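PDB 3D0C: dihydrodipicolinate synthase from Oceanobacillus iheyensis HTE831, which probably catalyses the pyruvate-dependent formation of 4-hydroxy-tetrahydrodipicolinate, a step of lysine biosynthesis. Local coordinates for residues Y168-D172 with I173-T177; D151-I154 with K155-P159; R181-P184 with K185-V189. The protein carries 1 engineered substitution. All coordinates share one frame; numbering follows the deposited sequence.

Following the chain from the N terminus, contact 2 (151-159) comes first: it forms helix 152-157 and its exit, between barrel strands 140-144 and 163-168. Contact 1 (168-177) turns the chain from the end of strand 163-168 into helix 173-182, and contact 3 (181-189) turns it from the end of that helix towards strand 190-193. Each contact closes before the next opens, so they run in series, neither nested nor crossed. Contacts 1 and 2 meet where Asp151 pairs with the Tyr168 hydroxyl (probable hydrogen bond) and with Arg175 (salt bridge); contacts 2 and 3 pack through Ala158 against Val183 and Val189. Together they tie two successive helices of the TIM barrel to each other and to its strands.

Contact 1: Y168-D172 with I173-T177; sequences YAIND and IQRVT
A fully extended first torsion in Asp172 (chi1 -180°) swings the carboxylate over the first turn of helix 173-182, while the Arg175 chain, extended through chi2 and bent at chi3, turns its guanidinium towards Ile170 and Tyr168. Asp172 is the N-cap: Arg175 N donates to Asp172 OD1 at 3.0 Å in a nearly straight bond (168°) that arrives from above the carboxylate plane, and Gln174 N adds a weak bond to the same oxygen. Backbone Asp172 O accepts from Val176 N at 3.0 Å. The other carboxylate oxygen, Asp172 OD2, lies 3.4 Å from Arg175 CD, against the aliphatic part of the chain; a water at 2.7 Å from OD2 links it weakly to Arg175 NH1. Ile170 CD1 lies above one face of the guanidinium, 3.7 Å from Arg175 NH2. The Tyr168 ring stands steeply to the guanidinium, the planes 69° apart, and meets Val176 CG2 obliquely, 4.1 Å from CD2. The guanidinium is held from outside by a salt bridge to Asp151 and by the carbonyl oxygens of Ala147 and Leu149; Asp151 also takes the Tyr168 hydroxyl. Through OD1 the Asp172 carboxylate thus accepts firmly from Arg175 N and weakly from Gln174 N at the helix start, where its negative charge probably also suits the helix dipole, while several acceptors fix the guanidinium's rotation.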
ATOM      1  N   TYR A 168      14.384  -1.316  10.353  1.00 16.38           N
ATOM      2  CA  TYR A 168      14.912  -1.634   9.030  1.00 17.18           C
ATOM      3  C   TYR A 168      14.378  -2.983   8.574  1.00 15.33           C
ATOM      4  O   TYR A 168      14.678  -4.015   9.177  1.00 16.44           O
ATOM      5  CB  TYR A 168      16.444  -1.663   9.056  1.00 21.52           C
ATOM      6  CG  TYR A 168      17.073  -1.426   7.696  1.00 28.51           C
ATOM      7  CD1 TYR A 168      17.205  -0.133   7.187  1.00 30.91           C
ATOM      8  CD2 TYR A 168      17.499  -2.493   6.902  1.00 31.01           C
ATOM      9  CE1 TYR A 168      17.743   0.095   5.923  1.00 35.64           C
ATOM     10  CE2 TYR A 168      18.038  -2.275   5.630  1.00 34.89           C
ATOM     11  CZ  TYR A 168      18.156  -0.978   5.149  1.00 35.79           C
ATOM     12  OH  TYR A 168      18.676  -0.749   3.895  1.00 38.12           O
ATOM     13  N   ALA A 169      13.601  -2.978   7.498  1.00 16.30           N
ATOM     14  CA  ALA A 169      12.999  -4.207   7.004  1.00 15.65           C
ATOM     15  C   ALA A 169      13.398  -4.634   5.600  1.00 16.62           C
ATOM     16  O   ALA A 169      12.626  -5.303   4.920  1.00 18.70           O
ATOM     17  CB  ALA A 169      11.467  -4.108   7.106  1.00 14.95           C
ATOM     18  N   ILE A 170      14.589  -4.244   5.159  1.00 17.22           N
ATOM     19  CA  ILE A 170      15.082  -4.660   3.847  1.00 16.66           C
ATOM     20  C   ILE A 170      16.115  -5.755   4.160  1.00 15.28           C
ATOM     21  O   ILE A 170      17.144  -5.470   4.770  1.00 12.78           O
ATOM     22  CB  ILE A 170      15.760  -3.483   3.107  1.00 18.07           C
ATOM     23  CG1 ILE A 170      14.718  -2.393   2.813  1.00 18.43           C
ATOM     24  CG2 ILE A 170      16.409  -3.977   1.814  1.00 18.18           C
ATOM     25  CD1 ILE A 170      15.291  -1.115   2.198  1.00 18.58           C
ATOM     26  N   ASN A 171      15.837  -6.998   3.766  1.00 12.59           N
ATOM     27  CA  ASN A 171      16.762  -8.085   4.072  1.00 15.68           C
ATOM     28  C   ASN A 171      18.006  -8.142   3.198  1.00 15.47           C
ATOM     29  O   ASN A 171      18.317  -9.157   2.574  1.00 17.49           O
ATOM     30  CB  ASN A 171      16.023  -9.427   4.075  1.00 17.85           C
ATOM     31  CG  ASN A 171      15.009  -9.518   5.207  1.00 20.48           C
ATOM     32  OD1 ASN A 171      15.243  -9.000   6.306  1.00 19.54           O
ATOM     33  ND2 ASN A 171      13.885 -10.178   4.950  1.00 19.10           N
ATOM     34  N   ASP A 172      18.731  -7.029   3.185  1.00 15.63           N
ATOM     35  CA  ASP A 172      19.964  -6.896   2.418  1.00 15.65           C
ATOM     36  C   ASP A 172      21.012  -6.605   3.485  1.00 17.01           C
ATOM     37  O   ASP A 172      21.152  -5.467   3.940  1.00 15.32           O
ATOM     38  CB  ASP A 172      19.836  -5.724   1.441  1.00 17.43           C
ATOM     39  CG  ASP A 172      21.079  -5.519   0.589  1.00 21.03           C
ATOM     40  OD1 ASP A 172      22.197  -5.782   1.081  1.00 20.86           O
ATOM     41  OD2 ASP A 172      20.937  -5.066  -0.569  1.00 19.48           O
ATOM     42  N   ILE A 173      21.741  -7.644   3.885  1.00 16.11           N
ATOM     43  CA  ILE A 173      22.730  -7.511   4.939  1.00 16.89           C
ATOM     44  C   ILE A 173      23.849  -6.537   4.611  1.00 16.86           C
ATOM     45  O   ILE A 173      24.443  -5.964   5.527  1.00 17.82           O
ATOM     46  CB  ILE A 173      23.312  -8.900   5.345  1.00 20.53           C
ATOM     47  CG1 ILE A 173      23.845  -8.822   6.768  1.00 24.06           C
ATOM     48  CG2 ILE A 173      24.407  -9.340   4.388  1.00 21.88           C
ATOM     49  CD1 ILE A 173      22.754  -8.692   7.800  1.00 28.12           C
ATOM     50  N   GLN A 174      24.144  -6.337   3.327  1.00 15.92           N
ATOM     51  CA  GLN A 174      25.188  -5.380   2.958  1.00 15.92           C
ATOM     52  C   GLN A 174      24.671  -3.971   3.283  1.00 16.34           C
ATOM     53  O   GLN A 174      25.371  -3.164   3.896  1.00 14.97           O
ATOM     54  CB  GLN A 174      25.505  -5.459   1.462  1.00 17.85           C
ATOM     55  CG  GLN A 174      26.051  -6.795   0.958  1.00 20.24           C
ATOM     56  CD  GLN A 174      27.456  -7.101   1.457  1.00 23.59           C
ATOM     57  OE1 GLN A 174      28.227  -6.196   1.785  1.00 21.46           O
ATOM     58  NE2 GLN A 174      27.801  -8.384   1.498  1.00 20.40           N
ATOM     59  N   ARG A 175      23.443  -3.680   2.857  1.00 14.82           N
ATOM     60  CA  ARG A 175      22.835  -2.375   3.093  1.00 17.56           C
ATOM     61  C   ARG A 175      22.626  -2.065   4.567  1.00 17.62           C
ATOM     62  O   ARG A 175      22.859  -0.937   5.005  1.00 15.39           O
ATOM     63  CB  ARG A 175      21.482  -2.258   2.376  1.00 17.01           C
ATOM     64  CG  ARG A 175      21.595  -1.990   0.891  1.00 22.01           C
ATOM     65  CD  ARG A 175      20.237  -1.789   0.226  1.00 23.58           C
ATOM     66  NE  ARG A 175      19.526  -0.607   0.709  1.00 26.83           N
ATOM     67  CZ  ARG A 175      18.459  -0.086   0.105  1.00 31.05           C
ATOM     68  NH1 ARG A 175      17.988  -0.644  -1.002  1.00 29.29           N
ATOM     69  NH2 ARG A 175      17.860   0.986   0.604  1.00 30.25           N
ATOM     70  N   VAL A 176      22.176  -3.054   5.337  1.00 18.42           N
ATOM     71  CA  VAL A 176      21.937  -2.803   6.745  1.00 20.01           C
ATOM     72  C   VAL A 176      23.228  -2.460   7.454  1.00 19.57           C
ATOM     73  O   VAL A 176      23.252  -1.586   8.322  1.00 18.66           O
ATOM     74  CB  VAL A 176      21.257  -4.003   7.458  1.00 22.93           C
ATOM     75  CG1 VAL A 176      22.168  -5.216   7.475  1.00 24.26           C
ATOM     76  CG2 VAL A 176      20.888  -3.594   8.873  1.00 25.17           C
ATOM     77  N   THR A 177      24.310  -3.134   7.077  1.00 19.20           N
ATOM     78  CA  THR A 177      25.609  -2.867   7.687  1.00 16.24           C
ATOM     79  C   THR A 177      26.083  -1.464   7.302  1.00 16.97           C
ATOM     80  O   THR A 177      26.567  -0.712   8.142  1.00 15.98           O
ATOM     81  CB  THR A 177      26.653  -3.908   7.234  1.00 18.25           C
ATOM     82  OG1 THR A 177      26.194  -5.221   7.587  1.00 17.65           O
ATOM     83  CG2 THR A 177      28.000  -3.653   7.903  1.00 17.58           C
TER
HETATM   84  O   HOH W   1      21.325 -10.134   2.328  1.00 26.47           O
HETATM   85  O   HOH W   2      18.748  -3.992  -1.684  1.00 27.45           O

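Contact 2: D151-I154 with K155-P159; sequences DDVI and KELAP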
ATOM      1  N   ASP A 151      19.133   4.385   1.149  1.00 17.71           N
ATOM      2  CA  ASP A 151      19.369   4.471   2.575  1.00 18.71           C
ATOM      3  C   ASP A 151      19.716   5.914   2.952  1.00 20.88           C
ATOM      4  O   ASP A 151      19.698   6.270   4.127  1.00 18.90           O
ATOM      5  CB  ASP A 151      20.498   3.521   2.991  1.00 19.14           C
ATOM      6  CG  ASP A 151      20.113   2.064   2.824  1.00 22.17           C
ATOM      7  OD1 ASP A 151      18.968   1.728   3.198  1.00 19.49           O
ATOM      8  OD2 ASP A 151      20.940   1.264   2.328  1.00 18.02           O
ATOM      9  N   ASP A 152      20.017   6.750   1.962  1.00 22.22           N
ATOM     10  CA  ASP A 152      20.333   8.146   2.252  1.00 24.45           C
ATOM     11  C   ASP A 152      19.107   8.884   2.799  1.00 23.16           C
ATOM     12  O   ASP A 152      19.234   9.961   3.373  1.00 21.59           O
ATOM     13  CB  ASP A 152      20.842   8.863   1.004  1.00 26.61           C
ATOM     14  CG  ASP A 152      22.211   8.374   0.556  1.00 31.98           C
ATOM     15  OD1 ASP A 152      23.003   7.875   1.390  1.00 32.19           O
ATOM     16  OD2 ASP A 152      22.500   8.514  -0.648  1.00 34.94           O
ATOM     17  N   VAL A 153      17.919   8.316   2.601  1.00 22.83           N
ATOM     18  CA  VAL A 153      16.693   8.921   3.126  1.00 21.28           C
ATOM     19  C   VAL A 153      16.822   8.884   4.648  1.00 23.26           C
ATOM     20  O   VAL A 153      16.516   9.856   5.345  1.00 19.73           O
ATOM     21  CB  VAL A 153      15.436   8.110   2.728  1.00 23.08           C
ATOM     22  CG1 VAL A 153      14.210   8.601   3.517  1.00 22.10           C
ATOM     23  CG2 VAL A 153      15.196   8.229   1.235  1.00 21.58           C
ATOM     24  N   ILE A 154      17.276   7.736   5.144  1.00 22.19           N
ATOM     25  CA  ILE A 154      17.481   7.529   6.568  1.00 23.45           C
ATOM     26  C   ILE A 154      18.593   8.458   7.066  1.00 23.13           C
ATOM     27  O   ILE A 154      18.435   9.137   8.079  1.00 20.32           O
ATOM     28  CB  ILE A 154      17.882   6.056   6.864  1.00 26.43           C
ATOM     29  CG1 ILE A 154      16.696   5.120   6.609  1.00 27.88           C
ATOM     30  CG2 ILE A 154      18.367   5.924   8.299  1.00 26.82           C
ATOM     31  CD1 ILE A 154      17.057   3.644   6.657  1.00 31.62           C
ATOM     32  N   LYS A 155      19.714   8.476   6.348  1.00 21.22           N
ATOM     33  CA  LYS A 155      20.864   9.307   6.711  1.00 25.41           C
ATOM     34  C   LYS A 155      20.479  10.779   6.822  1.00 23.94           C
ATOM     35  O   LYS A 155      20.888  11.477   7.756  1.00 23.57           O
ATOM     36  CB  LYS A 155      21.981   9.130   5.674  1.00 27.59           C
ATOM     37  CG  LYS A 155      22.569   7.718   5.658  1.00 34.97           C
ATOM     38  CD  LYS A 155      23.494   7.470   4.468  1.00 41.16           C
ATOM     39  CE  LYS A 155      24.686   8.410   4.459  1.00 44.45           C
ATOM     40  NZ  LYS A 155      25.607   8.084   3.329  1.00 48.20           N
ATOM     41  N   GLU A 156      19.682  11.236   5.866  1.00 22.03           N
ATOM     42  CA  GLU A 156      19.201  12.613   5.830  1.00 25.55           C
ATOM     43  C   GLU A 156      18.349  12.970   7.052  1.00 25.40           C
ATOM     44  O   GLU A 156      18.464  14.063   7.610  1.00 25.41           O
ATOM     45  CB  GLU A 156      18.369  12.824   4.563  1.00 29.48           C
ATOM     46  CG  GLU A 156      17.477  14.043   4.594  1.00 35.93           C
ATOM     47  CD  GLU A 156      18.144  15.261   4.008  1.00 40.96           C
ATOM     48  OE1 GLU A 156      19.264  15.596   4.451  1.00 44.15           O
ATOM     49  OE2 GLU A 156      17.546  15.884   3.102  1.00 42.70           O
ATOM     50  N   LEU A 157      17.501  12.040   7.474  1.00 23.53           N
ATOM     51  CA  LEU A 157      16.602  12.270   8.602  1.00 24.18           C
ATOM     52  C   LEU A 157      17.144  11.983  10.000  1.00 22.36           C
ATOM     53  O   LEU A 157      16.661  12.549  10.985  1.00 19.07           O
ATOM     54  CB  LEU A 157      15.327  11.452   8.401  1.00 24.76           C
ATOM     55  CG  LEU A 157      14.526  11.746   7.132  1.00 26.41           C
ATOM     56  CD1 LEU A 157      13.472  10.668   6.941  1.00 27.33           C
ATOM     57  CD2 LEU A 157      13.890  13.120   7.238  1.00 27.35           C
ATOM     58  N   ALA A 158      18.138  11.102  10.087  1.00 24.11           N
ATOM     59  CA  ALA A 158      18.719  10.706  11.370  1.00 26.28           C
ATOM     60  C   ALA A 158      18.976  11.831  12.379  1.00 27.15           C
ATOM     61  O   ALA A 158      18.720  11.665  13.569  1.00 26.96           O
ATOM     62  CB  ALA A 158      20.000   9.922  11.134  1.00 24.18           C
ATOM     63  N   PRO A 159      19.492  12.984  11.921  1.00 28.55           N
ATOM     64  CA  PRO A 159      19.779  14.118  12.806  1.00 31.84           C
ATOM     65  C   PRO A 159      18.594  14.676  13.588  1.00 31.54           C
ATOM     66  O   PRO A 159      18.780  15.345  14.611  1.00 30.33           O
ATOM     67  CB  PRO A 159      20.364  15.156  11.849  1.00 33.63           C
ATOM     68  CG  PRO A 159      21.073  14.315  10.861  1.00 33.88           C
ATOM     69  CD  PRO A 159      20.038  13.239  10.578  1.00 31.34           C
TER
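Glu156 N donates to Asp152 O, and Ala158 N to Ile154 O, each bond 2.8 Å long; these are the shortest of the i to i+4 backbone bonds that carry the helix. Between them in the same series come Lys155 N to Asp151 O and Leu157 N to Val153 O, and Leu157 N also gives a weak bond to Ile154 O. Along the solvent side Lys155 and Asp152 form a salt bridge, NZ standing 3.3 Å from Asp152 OD1 in a weak hydrogen bond. The two chains run alongside each other in the same direction, and a bend at chi3 of Lys155 (61°) brings the ammonium back to the carboxylate, with Lys155 CD 3.1 Å from the same OD1. On the buried side Val153 and Leu157 are neighbours, CG1 of the valine 4.1 Å from CD1 of the leucine. Leu157 lies between helix 122-135 (Val126, Tyr129) and the strands (Ile142, Leu163), and Ile154 packs on Phe144, Ile166 and Tyr168. A charged outer face over an apolar inner one marks an amphipathic helix, here the crossover helix of the right-handed beta-alpha-beta unit 140-144, 152-157, 163-168 in a TIM barrel.

Contact 3: R181-P184 with K185-V189; sequences RAVP and KSSNV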
ATOM      1  N   ARG A 181      26.624   1.935   9.896  1.00 27.12           N
ATOM      2  CA  ARG A 181      27.964   2.453  10.130  1.00 29.35           C
ATOM      3  C   ARG A 181      27.988   3.925   9.736  1.00 28.53           C
ATOM      4  O   ARG A 181      28.816   4.699  10.220  1.00 27.00           O
ATOM      5  CB  ARG A 181      28.996   1.677   9.304  1.00 32.80           C
ATOM      6  CG  ARG A 181      29.202   0.238   9.757  1.00 40.11           C
ATOM      7  CD  ARG A 181      30.211  -0.490   8.879  1.00 47.25           C
ATOM      8  NE  ARG A 181      31.525   0.152   8.880  1.00 54.23           N
ATOM      9  CZ  ARG A 181      32.315   0.253   9.943  1.00 56.96           C
ATOM     10  NH1 ARG A 181      31.933  -0.246  11.111  1.00 59.59           N
ATOM     11  NH2 ARG A 181      33.491   0.857   9.840  1.00 58.12           N
ATOM     12  N   ALA A 182      27.064   4.307   8.861  1.00 26.47           N
ATOM     13  CA  ALA A 182      26.990   5.679   8.374  1.00 27.56           C
ATOM     14  C   ALA A 182      26.373   6.666   9.362  1.00 28.52           C
ATOM     15  O   ALA A 182      26.766   7.836   9.407  1.00 26.79           O
ATOM     16  CB  ALA A 182      26.217   5.716   7.069  1.00 24.57           C
ATOM     17  N   VAL A 183      25.407   6.200  10.146  1.00 31.06           N
ATOM     18  CA  VAL A 183      24.739   7.056  11.119  1.00 29.58           C
ATOM     19  C   VAL A 183      25.522   7.135  12.423  1.00 30.71           C
ATOM     20  O   VAL A 183      25.743   6.125  13.085  1.00 29.33           O
ATOM     21  CB  VAL A 183      23.317   6.540  11.421  1.00 30.88           C
ATOM     22  CG1 VAL A 183      22.611   7.480  12.395  1.00 27.46           C
ATOM     23  CG2 VAL A 183      22.533   6.418  10.129  1.00 28.11           C
ATOM     24  N   PRO A 184      25.951   8.348  12.809  1.00 31.67           N
ATOM     25  CA  PRO A 184      26.714   8.570  14.043  1.00 32.44           C
ATOM     26  C   PRO A 184      25.869   8.307  15.288  1.00 34.39           C
ATOM     27  O   PRO A 184      24.655   8.509  15.278  1.00 32.24           O
ATOM     28  CB  PRO A 184      27.148  10.028  13.919  1.00 33.54           C
ATOM     29  CG  PRO A 184      26.015  10.645  13.158  1.00 35.27           C
ATOM     30  CD  PRO A 184      25.740   9.613  12.085  1.00 31.73           C
ATOM     31  N   LYS A 185      26.508   7.854  16.360  1.00 34.16           N
ATOM     32  CA  LYS A 185      25.783   7.558  17.589  1.00 36.00           C
ATOM     33  C   LYS A 185      25.098   8.810  18.133  1.00 33.81           C
ATOM     34  O   LYS A 185      24.033   8.725  18.748  1.00 32.15           O
ATOM     35  CB  LYS A 185      26.731   6.979  18.651  1.00 39.50           C
ATOM     36  CG  LYS A 185      27.385   8.010  19.565  1.00 46.63           C
ATOM     37  CD  LYS A 185      28.176   7.337  20.686  1.00 52.57           C
ATOM     38  CE  LYS A 185      28.587   8.339  21.758  1.00 56.45           C
ATOM     39  NZ  LYS A 185      27.398   8.985  22.397  1.00 59.56           N
ATOM     40  N   SER A 186      25.706   9.967  17.892  1.00 32.69           N
ATOM     41  CA  SER A 186      25.164  11.232  18.378  1.00 32.34           C
ATOM     42  C   SER A 186      23.755  11.503  17.867  1.00 32.07           C
ATOM     43  O   SER A 186      23.015  12.283  18.470  1.00 30.68           O
ATOM     44  CB  SER A 186      26.080  12.404  17.993  1.00 33.10           C
ATOM     45  OG  SER A 186      26.125  12.605  16.589  1.00 34.75           O
ATOM     46  N   SER A 187      23.382  10.864  16.761  1.00 28.38           N
ATOM     47  CA  SER A 187      22.052  11.065  16.197  1.00 28.36           C
ATOM     48  C   SER A 187      20.976  10.321  16.974  1.00 27.49           C
ATOM     49  O   SER A 187      19.780  10.502  16.738  1.00 25.57           O
ATOM     50  CB  SER A 187      22.024  10.640  14.728  1.00 31.07           C
ATOM     51  OG  SER A 187      22.703  11.584  13.916  1.00 30.69           O
ATOM     52  N   ASN A 188      21.405   9.471  17.898  1.00 26.74           N
ATOM     53  CA  ASN A 188      20.481   8.718  18.733  1.00 26.01           C
ATOM     54  C   ASN A 188      19.351   8.025  17.979  1.00 24.12           C
ATOM     55  O   ASN A 188      18.171   8.276  18.228  1.00 21.26           O
ATOM     56  CB  ASN A 188      19.894   9.643  19.796  1.00 27.11           C
ATOM     57  CG  ASN A 188      20.954  10.197  20.714  1.00 31.00           C
ATOM     58  OD1 ASN A 188      21.746   9.443  21.281  1.00 29.79           O
ATOM     59  ND2 ASN A 188      20.981  11.514  20.866  1.00 30.78           N
ATOM     60  N   VAL A 189      19.726   7.144  17.061  1.00 25.57           N
ATOM     61  CA  VAL A 189      18.756   6.391  16.281  1.00 24.10           C
ATOM     62  C   VAL A 189      19.002   4.909  16.518  1.00 23.08           C
ATOM     63  O   VAL A 189      20.068   4.389  16.174  1.00 21.61           O
ATOM     64  CB  VAL A 189      18.894   6.673  14.771  1.00 24.69           C
ATOM     65  CG1 VAL A 189      17.890   5.833  13.996  1.00 27.48           C
ATOM     66  CG2 VAL A 189      18.673   8.154  14.491  1.00 25.68           C
TER
HETATM   67  O   HOH W   3      22.547   6.758  16.174  1.00 28.04           O
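Pro184 and Ser187 face each other across the 3-10 turn that Pro184 heads, the Ser187 OG standing 3.5 Å from Pro184 CG beside the proline ring. Ser187 has its OG anti to the carbonyl carbon (chi1 -74°), which turns the hydroxyl towards the ring, while its CB stays 3.4 Å from Pro184 O. Ser186 comes to the same ring from the neighbouring position, its OG 3.8 Å from Pro184 CB. Val183 directs its CB toward the turn, and its CG1 methyl, anti to the backbone N, touches Ser187 CB at 4.0 Å and more loosely approaches CB of Val189. Both valines also rest on Ala158, so the turn packs on the loop that follows helix 152-157.

Beneath these side chains Pro184 O takes both Ser187 N and a water. Ser187 N donates to it at 3.1 Å, the N-H pointing well at the oxygen (157°) although the donor stands 54° above the carbonyl plane. The water lies 2.9 Å from Pro184 O, donating to it, and accepts from Val189 N at 3.0 Å, so it bridges the two ends of the turn. A further backbone bond runs from Asn188 N to Lys185 O, and Asn188, with positive phi, ends the 3-10 segment 185-187. Val183 is the first residue to leave helical geometry; with that segment it makes the alpha-to-beta connection of a TIM barrel, returning the chain from helix 173-182 to strand 190-193.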